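Side-chain contacts in D-lactate dehydrogenase (Fermentative) (PDB 6ABJ), which probably catalyses the NADH-dependent interconversion of pyruvate and D-lactate as a tetrameric member of the D-isomer specific 2-hydroxyacid dehydrogenase family: residues B[126-131]-B[307-312]; B[245-248]-B[252-255]; B[254-259]-B[274-279]. All coordinates share one frame; numbering follows the deposited sequence.

How the interactions relate
All three contacts belong to the NAD-binding Rossmann domain and lie round the C-terminal ends of its neighbouring parallel strands 243-247, 268-273 and 306-308. Interactions 2 and 3 are closest, centres about 6 Å apart: they share V254 and N255, and N247 O receives D274 N at 2.9 Å. Interaction 1, its centre about 12 Å from that of interaction 2, packs helix 118-134 against the same sheet, I129 CG1 lying 3.7 Å from I246 CG1. It reaches interaction 3 through polar links, T309 OG1 to D274 OD1 and H311 ND1 to E279 OE2, both 2.6 Å. T248 and D274, which contact NADH in the bound enzyme, sit where the three meet; this model is the apo form.

Interaction 1: B[126-131]-B[307-312]; sequences VGLILT and VVTAHQ
Beside the NADH site, L128 of helix 118-134 reaches across to V307 and T309 at the end of strand 306-308, in a buried apolar contact. One methyl of the leucine does most of the work: L128 CD2 lies 3.8 Å from V307 CG1 and 4.1 Å from T309 CG2, so it touches two residues that flank V308, which is turned away between them. CG of L128 stands anti to its carbonyl carbon (chi1 -79°), and with CD1 continuing the chain (chi2 178°), CD2 is the branch left turned to V307 and T309. In the Rossmann fold of this domain, 306-308 is the outermost strand of the parallel sheet within the chain, and the helix packs over its face. One helical turn on, T131 CG2 meets V307 CG2 more loosely, at 4.3 Å. The two threonines turn methyls to the contact while their hydroxyls bond to other residues. T131 OG1 pairs with H137. T309 OG1, placed between its own backbone N and carbonyl carbon (chi1 52°), pairs with both H124 and D274, the latter an NADH-binding residue. On the far side of this helix, V126 and L130 pack against a second subunit.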
# COMPACT_ATOMS: atom_id res chain seq x y z
N VAL B 126 6.10 12.14 -19.37
CA VAL B 126 4.90 12.93 -19.12
C VAL B 126 4.01 12.25 -18.05
O VAL B 126 3.42 12.93 -17.19
CB VAL B 126 4.14 13.23 -20.43
CG1 VAL B 126 2.87 13.97 -20.17
CG2 VAL B 126 5.05 14.01 -21.38
N GLY B 127 3.92 10.93 -18.07
CA GLY B 127 3.16 10.23 -17.06
C GLY B 127 3.73 10.47 -15.64
O GLY B 127 2.98 10.67 -14.67
N LEU B 128 5.05 10.58 -15.55
CA LEU B 128 5.71 10.77 -14.24
C LEU B 128 5.35 12.18 -13.81
O LEU B 128 5.05 12.43 -12.63
CB LEU B 128 7.26 10.60 -14.37
CG LEU B 128 7.74 9.12 -14.43
CD1 LEU B 128 9.28 9.14 -14.60
CD2 LEU B 128 7.33 8.32 -13.24
N ILE B 129 5.38 13.12 -14.75
CA ILE B 129 5.02 14.51 -14.41
C ILE B 129 3.60 14.60 -13.85
O ILE B 129 3.36 15.22 -12.79
CB ILE B 129 5.11 15.42 -15.68
CG1 ILE B 129 6.58 15.61 -16.01
CG2 ILE B 129 4.46 16.77 -15.43
CD1 ILE B 129 6.90 16.28 -17.29
N LEU B 130 2.66 13.94 -14.51
CA LEU B 130 1.27 14.08 -14.11
C LEU B 130 0.98 13.35 -12.83
O LEU B 130 0.26 13.86 -12.00
CB LEU B 130 0.33 13.59 -15.21
CG LEU B 130 0.15 14.68 -16.29
CD1 LEU B 130 -0.35 14.03 -17.53
CD2 LEU B 130 -0.75 15.82 -15.78
N THR B 131 1.59 12.18 -12.63
CA THR B 131 1.36 11.48 -11.40
C THR B 131 1.91 12.29 -10.21
O THR B 131 1.30 12.33 -9.14
CB THR B 131 1.84 9.99 -11.39
OG1 THR B 131 1.36 9.39 -10.17
CG2 THR B 131 3.27 9.85 -11.33
N VAL B 307 8.69 9.62 -7.24
CA VAL B 307 8.22 8.38 -7.88
C VAL B 307 9.38 7.84 -8.70
O VAL B 307 9.94 8.59 -9.50
CB VAL B 307 7.01 8.67 -8.83
CG1 VAL B 307 6.67 7.43 -9.62
CG2 VAL B 307 5.79 9.12 -7.97
N VAL B 308 9.66 6.57 -8.49
CA VAL B 308 10.73 5.86 -9.19
C VAL B 308 10.10 4.69 -9.89
O VAL B 308 9.35 3.93 -9.29
CB VAL B 308 11.78 5.32 -8.24
CG1 VAL B 308 12.84 4.47 -9.02
CG2 VAL B 308 12.41 6.45 -7.47
N THR B 309 10.33 4.61 -11.23
CA THR B 309 10.02 3.46 -12.01
C THR B 309 11.35 2.81 -12.45
O THR B 309 12.34 3.50 -12.61
CB THR B 309 9.08 3.80 -13.22
OG1 THR B 309 9.61 4.86 -13.98
CG2 THR B 309 7.66 4.25 -12.71
N ALA B 310 11.31 1.48 -12.60
CA ALA B 310 12.54 0.70 -12.67
C ALA B 310 12.98 0.47 -14.12
O ALA B 310 12.89 -0.64 -14.68
CB ALA B 310 12.42 -0.59 -11.85
N HIS B 311 13.36 1.58 -14.73
CA HIS B 311 13.70 1.68 -16.15
C HIS B 311 12.65 1.06 -17.06
O HIS B 311 12.87 0.05 -17.78
CB HIS B 311 15.08 1.12 -16.44
CG HIS B 311 15.68 1.69 -17.69
ND1 HIS B 311 17.03 1.90 -17.83
CD2 HIS B 311 15.10 2.19 -18.81
CE1 HIS B 311 17.26 2.53 -18.98
NE2 HIS B 311 16.10 2.70 -19.60
N GLN B 312 11.46 1.64 -16.91
CA GLN B 312 10.20 1.20 -17.46
C GLN B 312 9.78 2.04 -18.66
O GLN B 312 8.77 1.76 -19.31
CB GLN B 312 9.15 1.33 -16.31
CG GLN B 312 7.88 0.61 -16.50
CD GLN B 312 6.83 0.92 -15.48
OE1 GLN B 312 7.09 0.95 -14.27
NE2 GLN B 312 5.62 1.11 -15.95

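Interaction 2: B[245-248]-B[252-255]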
# COMPACT_ATOMS: atom_id res chain seq x y z
N LEU B 245 11.82 17.87 -11.07
CA LEU B 245 12.86 17.27 -11.93
C LEU B 245 12.49 15.87 -12.36
O LEU B 245 12.11 15.04 -11.53
CB LEU B 245 14.17 17.24 -11.13
CG LEU B 245 15.36 16.65 -11.88
CD1 LEU B 245 15.83 17.46 -13.08
CD2 LEU B 245 16.52 16.49 -10.90
N ILE B 246 12.66 15.59 -13.65
CA ILE B 246 12.38 14.29 -14.23
C ILE B 246 13.71 13.81 -14.91
O ILE B 246 14.32 14.52 -15.71
CB ILE B 246 11.29 14.39 -15.32
CG1 ILE B 246 10.00 15.04 -14.73
CG2 ILE B 246 10.95 13.05 -15.93
CD1 ILE B 246 9.35 14.27 -13.58
N ASN B 247 14.12 12.60 -14.56
CA ASN B 247 15.23 11.96 -15.25
C ASN B 247 14.80 10.62 -15.79
O ASN B 247 14.71 9.60 -15.07
CB ASN B 247 16.44 11.77 -14.35
CG ASN B 247 17.65 11.26 -15.14
OD1 ASN B 247 17.63 11.29 -16.38
ND2 ASN B 247 18.64 10.77 -14.45
N THR B 248 14.47 10.63 -17.08
CA THR B 248 14.36 9.37 -17.85
C THR B 248 15.59 9.11 -18.75
O THR B 248 15.52 8.22 -19.56
CB THR B 248 13.09 9.37 -18.70
OG1 THR B 248 13.13 10.47 -19.64
CG2 THR B 248 11.82 9.53 -17.80
N ALA B 252 23.41 8.34 -14.36
CA ALA B 252 24.59 9.12 -13.97
C ALA B 252 24.47 10.59 -14.34
O ALA B 252 25.39 11.35 -14.07
CB ALA B 252 25.89 8.49 -14.58
N LEU B 253 23.39 11.00 -15.00
CA LEU B 253 23.16 12.46 -15.27
C LEU B 253 22.97 13.24 -14.01
O LEU B 253 23.11 14.46 -13.96
CB LEU B 253 21.98 12.68 -16.22
CG LEU B 253 22.10 12.16 -17.64
CD1 LEU B 253 20.84 12.39 -18.45
CD2 LEU B 253 23.29 12.77 -18.41
N VAL B 254 22.64 12.53 -12.92
CA VAL B 254 22.34 13.19 -11.70
C VAL B 254 23.16 12.59 -10.54
O VAL B 254 23.52 11.42 -10.57
CB VAL B 254 20.80 13.04 -11.47
CG1 VAL B 254 20.49 11.81 -10.68
CG2 VAL B 254 20.31 14.24 -10.73
N ASN B 255 23.47 13.42 -9.56
CA ASN B 255 24.09 12.97 -8.36
C ASN B 255 23.01 12.76 -7.34
O ASN B 255 22.62 13.66 -6.62
CB ASN B 255 25.12 13.99 -7.82
CG ASN B 255 25.94 13.45 -6.67
OD1 ASN B 255 25.77 12.29 -6.24
ND2 ASN B 255 26.78 14.30 -6.11
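N247, L253 and V254 meet where strand 243-247 of the Rossmann sheet runs out into the loop leading to helix 256-265, part of the crossover to the next parallel strand. The chain folds back on itself here, and N247 and L253 have the closest CA atoms across the contact, 7.9 Å apart.

The apolar part lies two residues earlier on the strand. L245 points its side chain toward the loop, and its CD2 comes to 4.4 Å from V254 CG2, a loose contact of branch ends. V254 has a first torsion of 91°, well off a staggered value, and I231 also lies against it. L245 in turn packs against V217, L268 and L271, all from the two strands flanking its own.

Mixed contacts follow at N247, where the flat carboxamide meets methyl groups. CG stands anti to the backbone N (chi1 -173°), which carries the amide out from the strand end into the bend. Its ND2 side faces V254, with CG1 at 4.3 Å, while the side chains of L253 and N247 cross at about a right angle.

Both ends of the amide are hydrogen-bonded to the backbone just after the strand. N247 OD1 accepts from the backbone N of G249, and ND2 donates to the carbonyl of R250, so both ends of the buried amide are held and its rotation is fixed. The next residue, T248, points away from the loop and contacts NADH in the bound enzyme. On the oxygen side of the amide, N247 OD1 stands 4.0 Å from L253 CD1.

Interaction 3: B[254-259]-B[274-279]; sequences VNAAAL and DVYEEE
The backbone at 254-259 enters helix 256-265 opposite the loop after strand 268-273, where Y276 to E279 form a type I beta turn, and A256 and Y276 are the nearest pair, with CA atoms 7.8 Å apart. A256 CB points toward that loop and touches the edge of the Y276 ring near its plane, 3.6 Å from CE1. V296 of helix 295-302 packs on both residues, and the hydroxyl of Y276 bonds to D294. E277, its CG anti to the backbone N (chi1 -177°) and its chain extended, reaches across to a water that links the two segments. That water donates to V254 O at 2.9 Å and to E277 OE1 at 2.8 Å, and accepts from A256 N at 3.0 Å. E279 N to Y276 O closes the turn, and E279 also turns OE1 back to accept from Y276 N (2.9 Å, 163°), on the lone pair facing away from the other carboxylate oxygen. Here the Rossmann domain ties the start of one helix to the loop carrying D274, an NADH-binding residue. With V254 O and E277 OE1 3.8 Å apart, two acceptors face each other, and the water between them donates one O-H to each; H229 and R228, bound to OE1 and OE2, would favour an ionised E277.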
# COMPACT_ATOMS: atom_id res chain seq x y z
N VAL B 254 22.64 12.53 -12.92
CA VAL B 254 22.34 13.19 -11.70
C VAL B 254 23.16 12.59 -10.54
O VAL B 254 23.52 11.42 -10.57
CB VAL B 254 20.80 13.04 -11.47
CG1 VAL B 254 20.49 11.81 -10.68
CG2 VAL B 254 20.31 14.24 -10.73
N ASN B 255 23.47 13.42 -9.56
CA ASN B 255 24.09 12.97 -8.36
C ASN B 255 23.01 12.76 -7.34
O ASN B 255 22.62 13.66 -6.62
CB ASN B 255 25.12 13.99 -7.82
CG ASN B 255 25.94 13.45 -6.67
OD1 ASN B 255 25.77 12.29 -6.24
ND2 ASN B 255 26.78 14.30 -6.11
N ALA B 256 22.56 11.52 -7.26
CA ALA B 256 21.39 11.18 -6.45
C ALA B 256 21.53 11.58 -5.02
O ALA B 256 20.60 12.07 -4.37
CB ALA B 256 21.11 9.70 -6.57
N ALA B 257 22.75 11.45 -4.51
CA ALA B 257 23.03 11.85 -3.18
C ALA B 257 22.66 13.29 -2.90
O ALA B 257 22.20 13.57 -1.84
CB ALA B 257 24.53 11.58 -2.83
N ALA B 258 22.93 14.20 -3.84
CA ALA B 258 22.59 15.65 -3.68
C ALA B 258 21.06 15.97 -3.75
O ALA B 258 20.56 16.96 -3.23
CB ALA B 258 23.27 16.43 -4.82
N LEU B 259 20.32 15.06 -4.38
CA LEU B 259 18.85 15.22 -4.47
C LEU B 259 18.19 15.15 -3.10
O LEU B 259 17.21 15.81 -2.87
CB LEU B 259 18.29 14.14 -5.36
CG LEU B 259 18.67 14.08 -6.85
CD1 LEU B 259 18.14 12.86 -7.50
CD2 LEU B 259 18.16 15.28 -7.54
N ASP B 274 13.16 7.46 -13.80
CA ASP B 274 13.08 6.15 -14.44
C ASP B 274 14.46 5.46 -14.54
O ASP B 274 14.51 4.26 -14.89
CB ASP B 274 12.46 6.24 -15.83
CG ASP B 274 12.15 4.85 -16.40
OD1 ASP B 274 11.35 4.10 -15.78
OD2 ASP B 274 12.70 4.48 -17.46
N VAL B 275 15.50 6.15 -14.12
CA VAL B 275 16.85 5.61 -14.17
C VAL B 275 17.57 6.02 -12.92
O VAL B 275 17.20 7.01 -12.24
CB VAL B 275 17.62 6.12 -15.44
CG1 VAL B 275 16.91 5.69 -16.72
CG2 VAL B 275 17.73 7.61 -15.39
N TYR B 276 18.61 5.26 -12.62
CA TYR B 276 19.39 5.47 -11.40
C TYR B 276 20.81 4.92 -11.67
O TYR B 276 20.98 3.92 -12.37
CB TYR B 276 18.72 4.78 -10.24
CG TYR B 276 19.42 4.92 -8.94
CD1 TYR B 276 19.49 6.15 -8.29
CD2 TYR B 276 19.99 3.83 -8.32
CE1 TYR B 276 20.15 6.27 -7.07
CE2 TYR B 276 20.63 3.95 -7.10
CZ TYR B 276 20.73 5.17 -6.50
OH TYR B 276 21.40 5.33 -5.28
N GLU B 277 21.79 5.62 -11.14
CA GLU B 277 23.18 5.32 -11.46
C GLU B 277 23.56 3.92 -11.02
O GLU B 277 24.20 3.20 -11.78
CB GLU B 277 24.06 6.38 -10.82
CG GLU B 277 25.54 6.23 -11.12
CD GLU B 277 26.33 7.48 -10.77
OE1 GLU B 277 25.80 8.46 -10.21
OE2 GLU B 277 27.51 7.51 -11.08
N GLU B 278 23.09 3.43 -9.89
CA GLU B 278 23.45 2.05 -9.63
C GLU B 278 22.52 0.97 -10.30
O GLU B 278 22.62 -0.20 -9.94
CB GLU B 278 23.59 1.81 -8.12
CG GLU B 278 24.22 2.97 -7.37
CD GLU B 278 25.66 3.23 -7.76
OE1 GLU B 278 26.23 2.42 -8.52
OE2 GLU B 278 26.23 4.25 -7.31
N GLU B 279 21.65 1.34 -11.26
CA GLU B 279 20.50 0.50 -11.61
C GLU B 279 20.70 -0.96 -12.09
O GLU B 279 19.91 -1.83 -11.74
CB GLU B 279 19.60 1.23 -12.60
CG GLU B 279 20.09 1.26 -14.02
CD GLU B 279 19.13 1.96 -14.92
OE1 GLU B 279 18.82 3.13 -14.63
OE2 GLU B 279 18.71 1.39 -15.92
O HOH W 1 23.45 9.14 -8.84